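Side-chain contacts in tryptophanyl-tRNA synthetase (Thermus thermophilus, PDB 2EL7), which probably catalyses the ATP-dependent attachment of L-tryptophan to tRNA(Trp), releasing AMP and diphosphate: residues Leu74-Val79 with Pro296-Asp301; Leu138-Asp143 with Lys308-Val313; Ala65-Ile70 with Glu290-Asp295. All blocks are in the same frame, centred on the assembly; numbering follows the deposited sequence.

Interaction 1: residues Leu74-Val79 with Pro296-Asp301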
ATOM      1  N   LEU A  74      -1.934  30.226   0.175  1.00 17.69           N
ATOM      2  CA  LEU A  74      -1.423  29.270   1.156  1.00 16.04           C
ATOM      3  C   LEU A  74      -0.023  29.747   1.483  1.00 20.44           C
ATOM      4  O   LEU A  74       0.835  29.762   0.605  1.00 28.15           O
ATOM      5  CB  LEU A  74      -1.399  27.853   0.575  1.00 17.94           C
ATOM      6  CG  LEU A  74      -2.794  27.220   0.445  1.00 26.09           C
ATOM      7  CD1 LEU A  74      -2.635  25.724   0.314  1.00 25.49           C
ATOM      8  CD2 LEU A  74      -3.654  27.509   1.694  1.00 29.66           C
ATOM      9  N   ASP A  75       0.208  30.143   2.735  1.00 19.04           N
ATOM     10  CA  ASP A  75       1.489  30.713   3.156  1.00 20.96           C
ATOM     11  C   ASP A  75       2.434  29.788   3.925  1.00 21.27           C
ATOM     12  O   ASP A  75       2.220  29.480   5.099  1.00 29.25           O
ATOM     13  CB  ASP A  75       1.177  31.978   3.959  1.00 24.42           C
ATOM     14  CG  ASP A  75       2.407  32.762   4.366  1.00 33.88           C
ATOM     15  OD1 ASP A  75       2.197  33.817   5.011  1.00 28.79           O
ATOM     16  OD2 ASP A  75       3.557  32.346   4.065  1.00 35.20           O
ATOM     17  N   PRO A  76       3.525  29.364   3.272  1.00 28.08           N
ATOM     18  CA  PRO A  76       4.536  28.463   3.844  1.00 21.85           C
ATOM     19  C   PRO A  76       5.233  29.000   5.079  1.00 25.69           C
ATOM     20  O   PRO A  76       5.934  28.257   5.744  1.00 20.54           O
ATOM     21  CB  PRO A  76       5.507  28.243   2.692  1.00 25.47           C
ATOM     22  CG  PRO A  76       4.697  28.632   1.450  1.00 30.16           C
ATOM     23  CD  PRO A  76       3.935  29.812   1.931  1.00 26.14           C
ATOM     24  N   GLU A  77       5.055  30.287   5.380  1.00 24.71           N
ATOM     25  CA  GLU A  77       5.654  30.872   6.584  1.00 25.67           C
ATOM     26  C   GLU A  77       4.736  30.621   7.772  1.00 25.28           C
ATOM     27  O   GLU A  77       5.140  30.794   8.918  1.00 30.48           O
ATOM     28  CB  GLU A  77       5.839  32.394   6.452  1.00 29.27           C
ATOM     29  CG  GLU A  77       6.753  32.831   5.312  1.00 36.88           C
ATOM     30  CD  GLU A  77       8.049  32.057   5.297  1.00 42.88           C
ATOM     31  OE1 GLU A  77       8.485  31.677   4.186  1.00 37.50           O
ATOM     32  OE2 GLU A  77       8.617  31.828   6.395  1.00 43.51           O
ATOM     33  N   LYS A  78       3.494  30.234   7.482  1.00 28.75           N
ATOM     34  CA  LYS A  78       2.491  29.961   8.501  1.00 21.77           C
ATOM     35  C   LYS A  78       2.024  28.507   8.543  1.00 30.85           C
ATOM     36  O   LYS A  78       1.872  27.947   9.632  1.00 26.85           O
ATOM     37  CB  LYS A  78       1.267  30.831   8.275  1.00 31.56           C
ATOM     38  CG  LYS A  78       1.498  32.337   8.397  1.00 26.55           C
ATOM     39  CD  LYS A  78       0.188  33.061   8.200  1.00 24.20           C
ATOM     40  CE  LYS A  78       0.391  34.531   7.918  1.00 28.08           C
ATOM     41  NZ  LYS A  78      -0.890  35.122   7.423  1.00 36.24           N
ATOM     42  N   VAL A  79       1.816  27.880   7.377  1.00 23.66           N
ATOM     43  CA  VAL A  79       1.315  26.508   7.373  1.00 20.67           C
ATOM     44  C   VAL A  79       2.314  25.391   7.086  1.00 27.15           C
ATOM     45  O   VAL A  79       3.537  25.601   7.149  1.00 21.06           O
ATOM     46  CB  VAL A  79       0.113  26.362   6.406  1.00 30.67           C
ATOM     47  CG1 VAL A  79      -0.852  27.525   6.618  1.00 19.12           C
ATOM     48  CG2 VAL A  79       0.589  26.281   4.941  1.00 25.59           C
ATOM     49  N   PRO A 296      11.893  29.513  -7.927  1.00 34.66           N
ATOM     50  CA  PRO A 296      11.314  28.213  -7.563  1.00 26.86           C
ATOM     51  C   PRO A 296      11.980  27.531  -6.341  1.00 32.24           C
ATOM     52  O   PRO A 296      11.455  26.552  -5.817  1.00 31.02           O
ATOM     53  CB  PRO A 296      11.442  27.401  -8.861  1.00 34.52           C
ATOM     54  CG  PRO A 296      12.659  28.038  -9.569  1.00 22.29           C
ATOM     55  CD  PRO A 296      12.394  29.517  -9.317  1.00 29.57           C
ATOM     56  N   ASP A 297      13.127  28.037  -5.881  1.00 32.36           N
ATOM     57  CA  ASP A 297      13.771  27.444  -4.699  1.00 25.42           C
ATOM     58  C   ASP A 297      12.871  27.659  -3.485  1.00 27.78           C
ATOM     59  O   ASP A 297      12.826  26.833  -2.581  1.00 29.82           O
ATOM     60  CB  ASP A 297      15.128  28.086  -4.404  1.00 27.18           C
ATOM     61  CG  ASP A 297      16.218  27.664  -5.376  1.00 29.60           C
ATOM     62  OD1 ASP A 297      15.946  26.888  -6.320  1.00 33.78           O
ATOM     63  OD2 ASP A 297      17.366  28.127  -5.185  1.00 32.04           O
ATOM     64  N   TYR A 298      12.167  28.786  -3.461  1.00 22.35           N
ATOM     65  CA  TYR A 298      11.262  29.088  -2.356  1.00 28.11           C
ATOM     66  C   TYR A 298      10.182  28.004  -2.267  1.00 31.55           C
ATOM     67  O   TYR A 298       9.839  27.554  -1.184  1.00 33.14           O
ATOM     68  CB  TYR A 298      10.578  30.441  -2.575  1.00 26.67           C
ATOM     69  CG  TYR A 298       9.702  30.865  -1.422  1.00 24.44           C
ATOM     70  CD1 TYR A 298      10.261  31.337  -0.235  1.00 21.76           C
ATOM     71  CD2 TYR A 298       8.322  30.702  -1.484  1.00 23.15           C
ATOM     72  CE1 TYR A 298       9.459  31.622   0.876  1.00 19.98           C
ATOM     73  CE2 TYR A 298       7.509  30.980  -0.391  1.00 24.07           C
ATOM     74  CZ  TYR A 298       8.079  31.440   0.792  1.00 34.82           C
ATOM     75  OH  TYR A 298       7.263  31.711   1.886  1.00 31.91           O
ATOM     76  N   VAL A 299       9.646  27.590  -3.413  1.00 28.86           N
ATOM     77  CA  VAL A 299       8.595  26.594  -3.416  1.00 25.59           C
ATOM     78  C   VAL A 299       9.124  25.250  -2.997  1.00 29.15           C
ATOM     79  O   VAL A 299       8.538  24.595  -2.140  1.00 24.36           O
ATOM     80  CB  VAL A 299       7.966  26.488  -4.796  1.00 31.35           C
ATOM     81  CG1 VAL A 299       6.872  25.418  -4.804  1.00 16.57           C
ATOM     82  CG2 VAL A 299       7.429  27.862  -5.197  1.00 21.53           C
ATOM     83  N   MET A 300      10.243  24.841  -3.590  1.00 27.97           N
ATOM     84  CA  MET A 300      10.829  23.553  -3.250  1.00 26.39           C
ATOM     85  C   MET A 300      11.272  23.467  -1.789  1.00 25.56           C
ATOM     86  O   MET A 300      11.192  22.400  -1.182  1.00 28.18           O
ATOM     87  CB  MET A 300      11.998  23.231  -4.182  1.00 26.10           C
ATOM     88  CG  MET A 300      11.574  22.987  -5.642  1.00 33.49           C
ATOM     89  SD  MET A 300      10.427  21.589  -5.851  1.00 37.70           S
ATOM     90  CE  MET A 300      11.215  20.384  -4.820  1.00 30.87           C
ATOM     91  N   ASP A 301      11.709  24.591  -1.228  1.00 28.05           N
ATOM     92  CA  ASP A 301      12.164  24.649   0.156  1.00 27.32           C
ATOM     93  C   ASP A 301      10.959  24.594   1.110  1.00 33.00           C
ATOM     94  O   ASP A 301      11.036  23.985   2.187  1.00 33.55           O
ATOM     95  CB  ASP A 301      12.984  25.927   0.380  1.00 32.88           C
ATOM     96  CG  ASP A 301      13.654  25.973   1.753  1.00 32.75           C
ATOM     97  OD1 ASP A 301      13.138  26.640   2.658  1.00 36.12           O
ATOM     98  OD2 ASP A 301      14.706  25.335   1.931  1.00 53.89           O
TER
HETATM   99  O   HOH W   1       4.929  33.512   1.582  1.00 41.87           O
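Tyr298 reaches from the helix surface across to Glu77, its hydroxyl OH donating a hydrogen bond of 2.6 Å to Glu77 OE1. The acceptor lies at the ring edge, near the ring plane, and accepts the bond on its anti lone pair, away from the other carboxylate oxygen; carboxylate and ring are turned 39° against each other. Glu77 reaches this position because the bend at chi2 (-48°) turns CD and OE1 toward the phenol. Pro76 lies beside the same hydroxyl: its CD is 3.8 Å from Tyr298 OH, while Pro76 CG meets the ring carbon Tyr298 CE2 at 4.1 Å. Further out, a water donates to both Tyr298 OH (3.0 Å) and Asp75 OD2 (3.1 Å), so the phenol oxygen gives one bond and accepts another. Asp75 OD2 also receives Glu77 N at 2.9 Å, from above its carboxylate plane. This internal bond helps hold the backbone at Glu77, and with it the acceptor. Without the phenol, as with an alanine here, Glu77 OE1 is likely to lose its donor and the water its acceptor, and a gap to open beside Pro76. Around these groups, Tyr298 rests on Leu292 and Pro76 on Ile70. The bond from Glu77 N closes an Asx turn, and Asp75 O takes both Lys78 N and Val79 N. The turn lies in the return from helix 55-72 to strand 80-83, within a beta-alpha-beta crossover of the parallel sheet of this class I synthetase.

Interaction 2: residues Leu138-Asp143 with Lys308-Val313; sequences LIYKAD and KRARAV
Tyr140 presents the edge of its ring to helix 296-324: CE2 lies 3.5 Å from Ala310 O and 3.7 Å from the methyl Ala310 CB. The carbonyl oxygen sits near the ring plane, so ring C-H groups, not the pi face, are turned to it. The ring gets there through a first torsion of -58°, which sets CG opposite the carbonyl carbon and beside the backbone N. One face of the same ring is covered by the preceding residue, whose methyl Ile139 CG2 stands 3.2 Å above the plane over the centre of the Tyr140 ring. Phe82 adds an edge-to-face ring contact with Tyr140, and Ala314 also touches the tyrosine.

Val313, one helical turn beyond Ala310, uses a single branch. With CG1 anti to the backbone N (chi1 170°), that methyl points into the bend of the other segment and meets Tyr140 CA and Ile139 O, each at 3.9 Å from Val313 CG1; it also comes near the ring plane at the edge. The bend itself ends helix 124-139. Lys141, with positive phi, is the C-prime residue of a Schellman motif, and its N returns to Leu138 O at 2.9 Å.

No hydrogen bond joins the two segments directly. Further along the same helix 296-324, Thr317 OG1 bonds to Ile139 O and Glu320 forms a salt bridge with Lys141 NZ. The side chain of Tyr140 is about 4 Å from that of Asp136, a predicted tryptophan-binding residue. The chemistry is consistent with a join that is van der Waals packing at 308-313, ring edge on Ala310 and Val313 on the turn, and polar beyond it, beside the predicted tryptophan site.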
ATOM      1  N   LEU A 138      -5.172   9.710   8.866  1.00 23.18           N
ATOM      2  CA  LEU A 138      -4.804   9.256  10.190  1.00 26.02           C
ATOM      3  C   LEU A 138      -3.303   9.197  10.540  1.00 28.99           C
ATOM      4  O   LEU A 138      -2.932   9.293  11.727  1.00 24.31           O
ATOM      5  CB  LEU A 138      -5.492   7.924  10.464  1.00 22.28           C
ATOM      6  CG  LEU A 138      -7.014   8.020  10.243  1.00 30.60           C
ATOM      7  CD1 LEU A 138      -7.676   6.643  10.449  1.00 24.44           C
ATOM      8  CD2 LEU A 138      -7.615   9.072  11.175  1.00 16.58           C
ATOM      9  N   ILE A 139      -2.431   9.053   9.542  1.00 28.46           N
ATOM     10  CA  ILE A 139      -0.991   8.994   9.839  1.00 23.86           C
ATOM     11  C   ILE A 139      -0.534  10.297  10.524  1.00 26.80           C
ATOM     12  O   ILE A 139       0.460  10.307  11.270  1.00 26.36           O
ATOM     13  CB  ILE A 139      -0.155   8.828   8.568  1.00 23.59           C
ATOM     14  CG1 ILE A 139       1.257   8.384   8.927  1.00 20.31           C
ATOM     15  CG2 ILE A 139      -0.030  10.179   7.831  1.00 17.71           C
ATOM     16  CD1 ILE A 139       1.449   6.925   8.933  1.00 27.73           C
ATOM     17  N   TYR A 140      -1.267  11.384  10.255  1.00 17.06           N
ATOM     18  CA  TYR A 140      -0.972  12.711  10.786  1.00 16.96           C
ATOM     19  C   TYR A 140      -1.931  13.086  11.915  1.00 26.16           C
ATOM     20  O   TYR A 140      -1.905  14.226  12.416  1.00 27.51           O
ATOM     21  CB  TYR A 140      -1.077  13.777   9.677  1.00 13.23           C
ATOM     22  CG  TYR A 140      -0.165  13.546   8.486  1.00 16.81           C
ATOM     23  CD1 TYR A 140      -0.687  13.384   7.195  1.00 17.79           C
ATOM     24  CD2 TYR A 140       1.207  13.422   8.660  1.00 11.47           C
ATOM     25  CE1 TYR A 140       0.146  13.085   6.122  1.00 14.25           C
ATOM     26  CE2 TYR A 140       2.036  13.128   7.611  1.00 19.61           C
ATOM     27  CZ  TYR A 140       1.510  12.946   6.340  1.00 18.56           C
ATOM     28  OH  TYR A 140       2.358  12.510   5.339  1.00 16.54           O
ATOM     29  N   LYS A 141      -2.775  12.127  12.300  1.00 27.63           N
ATOM     30  CA  LYS A 141      -3.751  12.329  13.363  1.00 26.32           C
ATOM     31  C   LYS A 141      -4.580  13.579  13.130  1.00 24.21           C
ATOM     32  O   LYS A 141      -4.903  14.282  14.076  1.00 27.56           O
ATOM     33  CB  LYS A 141      -3.055  12.450  14.723  1.00 25.87           C
ATOM     34  CG  LYS A 141      -3.120  11.211  15.623  1.00 33.61           C
ATOM     35  CD  LYS A 141      -2.038  10.204  15.314  1.00 32.68           C
ATOM     36  CE  LYS A 141      -2.061   8.987  16.259  1.00 37.74           C
ATOM     37  NZ  LYS A 141      -1.486   9.206  17.616  1.00 28.78           N
ATOM     38  N   ALA A 142      -4.902  13.879  11.882  1.00 21.45           N
ATOM     39  CA  ALA A 142      -5.730  15.056  11.594  1.00 26.32           C
ATOM     40  C   ALA A 142      -7.146  14.757  12.073  1.00 19.05           C
ATOM     41  O   ALA A 142      -7.631  13.653  11.897  1.00 28.49           O
ATOM     42  CB  ALA A 142      -5.752  15.376  10.062  1.00 19.35           C
ATOM     43  N   ASP A 143      -7.820  15.737  12.656  1.00 23.64           N
ATOM     44  CA  ASP A 143      -9.183  15.511  13.138  1.00 26.20           C
ATOM     45  C   ASP A 143     -10.214  16.236  12.282  1.00 24.89           C
ATOM     46  O   ASP A 143     -11.413  16.091  12.486  1.00 32.24           O
ATOM     47  CB  ASP A 143      -9.311  15.958  14.607  1.00 18.65           C
ATOM     48  CG  ASP A 143      -9.065  17.448  14.787  1.00 22.62           C
ATOM     49  OD1 ASP A 143      -8.150  17.833  15.534  1.00 32.89           O
ATOM     50  OD2 ASP A 143      -9.789  18.246  14.175  1.00 26.48           O
ATOM     51  N   LYS A 308       9.468  17.695   6.310  1.00 31.96           N
ATOM     52  CA  LYS A 308      10.221  17.332   7.522  1.00 33.39           C
ATOM     53  C   LYS A 308       9.266  17.292   8.689  1.00 31.12           C
ATOM     54  O   LYS A 308       9.218  16.327   9.447  1.00 28.78           O
ATOM     55  CB  LYS A 308      11.331  18.350   7.822  1.00 34.67           C
ATOM     56  CG  LYS A 308      12.307  18.512   6.688  1.00 42.52           C
ATOM     57  CD  LYS A 308      13.564  19.265   7.098  1.00 58.58           C
ATOM     58  CE  LYS A 308      14.453  19.481   5.863  1.00 58.43           C
ATOM     59  NZ  LYS A 308      15.731  20.169   6.172  1.00 60.52           N
ATOM     60  N   ARG A 309       8.501  18.368   8.790  1.00 25.75           N
ATOM     61  CA  ARG A 309       7.497  18.575   9.820  1.00 30.38           C
ATOM     62  C   ARG A 309       6.395  17.499   9.838  1.00 33.55           C
ATOM     63  O   ARG A 309       6.050  16.984  10.900  1.00 35.60           O
ATOM     64  CB  ARG A 309       6.885  19.959   9.592  1.00 24.15           C
ATOM     65  CG  ARG A 309       5.993  20.449  10.678  1.00 33.80           C
ATOM     66  CD  ARG A 309       5.524  21.871  10.320  1.00 39.34           C
ATOM     67  NE  ARG A 309       6.623  22.816  10.120  1.00 33.04           N
ATOM     68  CZ  ARG A 309       6.729  23.665   9.091  1.00 37.11           C
ATOM     69  NH1 ARG A 309       7.769  24.484   9.016  1.00 43.39           N
ATOM     70  NH2 ARG A 309       5.817  23.695   8.136  1.00 34.38           N
ATOM     71  N   ALA A 310       5.845  17.165   8.666  1.00 26.89           N
ATOM     72  CA  ALA A 310       4.798  16.163   8.594  1.00 27.22           C
ATOM     73  C   ALA A 310       5.370  14.772   8.908  1.00 31.74           C
ATOM     74  O   ALA A 310       4.740  13.973   9.606  1.00 34.05           O
ATOM     75  CB  ALA A 310       4.160  16.179   7.213  1.00 18.77           C
ATOM     76  N   ARG A 311       6.569  14.494   8.390  1.00 31.34           N
ATOM     77  CA  ARG A 311       7.243  13.213   8.596  1.00 25.08           C
ATOM     78  C   ARG A 311       7.627  12.952  10.059  1.00 25.57           C
ATOM     79  O   ARG A 311       7.697  11.802  10.492  1.00 29.51           O
ATOM     80  CB  ARG A 311       8.493  13.135   7.709  1.00 23.09           C
ATOM     81  CG  ARG A 311       9.272  11.817   7.841  1.00 34.58           C
ATOM     82  CD  ARG A 311      10.155  11.541   6.628  1.00 41.75           C
ATOM     83  NE  ARG A 311      11.003  12.694   6.327  1.00 41.65           N
ATOM     84  CZ  ARG A 311      10.913  13.434   5.220  1.00 48.89           C
ATOM     85  NH1 ARG A 311      10.015  13.139   4.277  1.00 20.74           N
ATOM     86  NH2 ARG A 311      11.692  14.510   5.087  1.00 36.36           N
ATOM     87  N   ALA A 312       7.898  14.009  10.813  1.00 24.28           N
ATOM     88  CA  ALA A 312       8.242  13.854  12.221  1.00 30.96           C
ATOM     89  C   ALA A 312       7.011  13.221  12.885  1.00 27.87           C
ATOM     90  O   ALA A 312       7.127  12.276  13.684  1.00 31.12           O
ATOM     91  CB  ALA A 312       8.573  15.237  12.861  1.00 17.52           C
ATOM     92  N   VAL A 313       5.833  13.737  12.542  1.00 21.20           N
ATOM     93  CA  VAL A 313       4.585  13.189  13.072  1.00 24.26           C
ATOM     94  C   VAL A 313       4.323  11.774  12.525  1.00 26.65           C
ATOM     95  O   VAL A 313       4.034  10.858  13.297  1.00 30.70           O
ATOM     96  CB  VAL A 313       3.378  14.095  12.713  1.00 24.60           C
ATOM     97  CG1 VAL A 313       2.079  13.408  13.036  1.00 16.51           C
ATOM     98  CG2 VAL A 313       3.473  15.405  13.480  1.00 29.70           C
TER

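Interaction 3: residues Ala65-Ile70 with Glu290-Asp295; sequences AALVNI and EALKKD
Leu67 and Leu292 mesh where helix 55-72 passes helix 267-294, their side chains sliding past each other in opposite directions. On the second helix, Glu290 comes first, directed away from the interface and linked to Lys294 by a weak salt bridge. Leu292 follows and has the largest share of the contact, closely followed by Leu67. Its CB packs against Leu67 CG at 3.8 Å, and Leu292 CD1 reaches further, lying 3.6 Å from Leu67 O and 3.8 Å from Ile70 CG2. With chi1 at -61° the Leu292 side chain swings to the side of its backbone N, and the branch thereby spans the two residues, three apart, that face it from helix 55-72. Val299 also touches Leu292.

The short helical segments 65-70 and 290-294 run roughly antiparallel, at 146° between their N-to-C directions and 9.8 Å between axes. This is aliphatic helix-to-helix packing that joins a crossover helix of the class I nucleotide-binding fold to the helices of the C-terminal part. The side of helix 55-72 turned from the interface is polar as well as apolar: Asn69 ND2 bonds to Ala65 O (2.8 Å) from the face opposite to Asn69 N.

At Lys293 the contact passes to the backbone. The trans first torsion of Leu67 (-177°) carries its CD1 to the lysine main chain, 3.9 Å from Lys293 N, with Lys293 CB as the nearest side-chain atom. Beyond CB the lysine chain is extended and leads its ammonium group away from the leucine. Past Lys294, Asp295 leaves helical geometry, although its N still bonds to Leu292 O at 3.0 Å.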
ATOM      1  N   ALA A  65       1.279  23.002  -8.787  1.00 25.79           N
ATOM      2  CA  ALA A  65       0.184  22.938  -7.814  1.00 26.59           C
ATOM      3  C   ALA A  65       0.606  23.695  -6.564  1.00 25.64           C
ATOM      4  O   ALA A  65      -0.171  24.457  -5.991  1.00 30.72           O
ATOM      5  CB  ALA A  65      -0.138  21.488  -7.451  1.00 20.08           C
ATOM      6  N   ALA A  66       1.841  23.480  -6.135  1.00 21.77           N
ATOM      7  CA  ALA A  66       2.340  24.173  -4.963  1.00 25.14           C
ATOM      8  C   ALA A  66       2.486  25.657  -5.256  1.00 26.47           C
ATOM      9  O   ALA A  66       2.057  26.508  -4.477  1.00 26.76           O
ATOM     10  CB  ALA A  66       3.696  23.594  -4.528  1.00 22.66           C
ATOM     11  N   LEU A  67       3.098  25.971  -6.386  1.00 29.71           N
ATOM     12  CA  LEU A  67       3.308  27.361  -6.735  1.00 33.73           C
ATOM     13  C   LEU A  67       2.013  28.143  -6.795  1.00 27.33           C
ATOM     14  O   LEU A  67       1.877  29.176  -6.146  1.00 29.56           O
ATOM     15  CB  LEU A  67       4.047  27.482  -8.077  1.00 35.56           C
ATOM     16  CG  LEU A  67       4.415  28.900  -8.559  1.00 40.88           C
ATOM     17  CD1 LEU A  67       5.544  28.781  -9.560  1.00 31.07           C
ATOM     18  CD2 LEU A  67       3.190  29.618  -9.191  1.00 29.48           C
ATOM     19  N   VAL A  68       1.055  27.653  -7.558  1.00 22.24           N
ATOM     20  CA  VAL A  68      -0.182  28.401  -7.686  1.00 32.31           C
ATOM     21  C   VAL A  68      -0.996  28.521  -6.397  1.00 25.98           C
ATOM     22  O   VAL A  68      -1.575  29.574  -6.128  1.00 25.46           O
ATOM     23  CB  VAL A  68      -1.067  27.847  -8.824  1.00 35.59           C
ATOM     24  CG1 VAL A  68      -2.303  28.726  -8.965  1.00 47.73           C
ATOM     25  CG2 VAL A  68      -0.285  27.851 -10.142  1.00 34.89           C
ATOM     26  N   ASN A  69      -1.040  27.469  -5.599  1.00 11.74           N
ATOM     27  CA  ASN A  69      -1.778  27.555  -4.353  1.00 29.23           C
ATOM     28  C   ASN A  69      -1.081  28.483  -3.378  1.00 30.48           C
ATOM     29  O   ASN A  69      -1.728  29.156  -2.583  1.00 36.12           O
ATOM     30  CB  ASN A  69      -1.986  26.174  -3.754  1.00 32.57           C
ATOM     31  CG  ASN A  69      -3.156  25.467  -4.381  1.00 32.10           C
ATOM     32  OD1 ASN A  69      -4.289  25.817  -4.126  1.00 35.27           O
ATOM     33  ND2 ASN A  69      -2.882  24.498  -5.237  1.00 29.59           N
ATOM     34  N   ILE A  70       0.242  28.532  -3.432  1.00 33.33           N
ATOM     35  CA  ILE A  70       0.947  29.464  -2.578  1.00 27.42           C
ATOM     36  C   ILE A  70       0.632  30.867  -3.129  1.00 30.98           C
ATOM     37  O   ILE A  70       0.411  31.798  -2.360  1.00 24.21           O
ATOM     38  CB  ILE A  70       2.454  29.221  -2.606  1.00 24.04           C
ATOM     39  CG1 ILE A  70       2.759  27.903  -1.891  1.00 23.66           C
ATOM     40  CG2 ILE A  70       3.193  30.392  -1.948  1.00 17.47           C
ATOM     41  CD1 ILE A  70       4.215  27.457  -2.002  1.00 15.69           C
ATOM     42  N   GLU A 290       4.308  35.302 -10.313  1.00 39.09           N
ATOM     43  CA  GLU A 290       5.483  35.751 -11.067  1.00 40.63           C
ATOM     44  C   GLU A 290       6.761  35.736 -10.206  1.00 35.53           C
ATOM     45  O   GLU A 290       7.846  35.380 -10.671  1.00 29.20           O
ATOM     46  CB  GLU A 290       5.237  37.162 -11.625  1.00 36.34           C
ATOM     47  CG  GLU A 290       6.262  37.584 -12.653  1.00 56.07           C
ATOM     48  CD  GLU A 290       6.744  36.408 -13.531  1.00 74.07           C
ATOM     49  OE1 GLU A 290       7.885  35.906 -13.306  1.00 63.53           O
ATOM     50  OE2 GLU A 290       5.976  35.984 -14.438  1.00 68.37           O
ATOM     51  N   ALA A 291       6.626  36.122  -8.950  1.00 24.77           N
ATOM     52  CA  ALA A 291       7.766  36.124  -8.050  1.00 31.47           C
ATOM     53  C   ALA A 291       8.180  34.677  -7.743  1.00 30.51           C
ATOM     54  O   ALA A 291       9.375  34.363  -7.699  1.00 33.49           O
ATOM     55  CB  ALA A 291       7.414  36.879  -6.748  1.00 22.73           C
ATOM     56  N   LEU A 292       7.208  33.791  -7.536  1.00 22.54           N
ATOM     57  CA  LEU A 292       7.558  32.407  -7.251  1.00 28.74           C
ATOM     58  C   LEU A 292       8.143  31.772  -8.505  1.00 25.85           C
ATOM     59  O   LEU A 292       9.087  31.009  -8.432  1.00 25.98           O
ATOM     60  CB  LEU A 292       6.337  31.628  -6.766  1.00 29.30           C
ATOM     61  CG  LEU A 292       5.755  32.203  -5.469  1.00 32.54           C
ATOM     62  CD1 LEU A 292       4.320  31.727  -5.270  1.00 25.15           C
ATOM     63  CD2 LEU A 292       6.645  31.803  -4.291  1.00 27.47           C
ATOM     64  N   LYS A 293       7.589  32.103  -9.662  1.00 30.19           N
ATOM     65  CA  LYS A 293       8.106  31.552 -10.904  1.00 32.16           C
ATOM     66  C   LYS A 293       9.599  31.914 -11.088  1.00 35.00           C
ATOM     67  O   LYS A 293      10.371  31.093 -11.591  1.00 29.62           O
ATOM     68  CB  LYS A 293       7.275  32.044 -12.090  1.00 32.82           C
ATOM     69  CG  LYS A 293       7.635  31.376 -13.413  1.00 49.32           C
ATOM     70  CD  LYS A 293       6.783  31.903 -14.584  1.00 63.77           C
ATOM     71  CE  LYS A 293       7.376  31.521 -15.967  1.00 60.64           C
ATOM     72  NZ  LYS A 293       6.612  32.138 -17.105  1.00 54.57           N
ATOM     73  N   LYS A 294      10.012  33.117 -10.670  1.00 23.71           N
ATOM     74  CA  LYS A 294      11.426  33.512 -10.784  1.00 32.67           C
ATOM     75  C   LYS A 294      12.300  32.869  -9.700  1.00 36.21           C
ATOM     76  O   LYS A 294      13.513  32.771  -9.857  1.00 32.26           O
ATOM     77  CB  LYS A 294      11.611  35.026 -10.637  1.00 36.94           C
ATOM     78  CG  LYS A 294      11.517  35.840 -11.911  1.00 46.98           C
ATOM     79  CD  LYS A 294      11.798  37.310 -11.586  1.00 54.00           C
ATOM     80  CE  LYS A 294      11.593  38.230 -12.788  1.00 53.69           C
ATOM     81  NZ  LYS A 294      10.141  38.456 -13.096  1.00 60.17           N
ATOM     82  N   ASP A 295      11.679  32.456  -8.597  1.00 35.77           N
ATOM     83  CA  ASP A 295      12.391  31.877  -7.455  1.00 28.56           C
ATOM     84  C   ASP A 295      11.777  30.528  -7.060  1.00 28.95           C
ATOM     85  O   ASP A 295      11.181  30.393  -6.000  1.00 30.81           O
ATOM     86  CB  ASP A 295      12.304  32.864  -6.285  1.00 15.45           C
ATOM     87  CG  ASP A 295      13.068  32.422  -5.070  1.00 23.65           C
ATOM     88  OD1 ASP A 295      12.905  33.064  -4.000  1.00 30.25           O
ATOM     89  OD2 ASP A 295      13.849  31.452  -5.166  1.00 31.33           O
TER

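How the interactions relate
From the N terminus, segment 65-70 comes first and pairs with 290-295, closing a loop of 219 residues (interaction 3) and joining helix 55-72 to the end of helix 267-294, just before helix 296-324 begins. Segment 74-79, just after helix 55-72, waits for 296-301 (interaction 1), and 138-143 for 308-313 (interaction 2). Partners recur in the same order, so all three loops cross and none nests. Interactions 1 and 3, with centres 9 Å apart, touch directly, as in the packing of Val299 on Ala66. Interactions 1 and 2 share helix 296-324, which runs from the crossover loop to the end of helix 124-139; Val79 O and Arg309 NH2 meet between them. Interactions 2 and 3 do not touch.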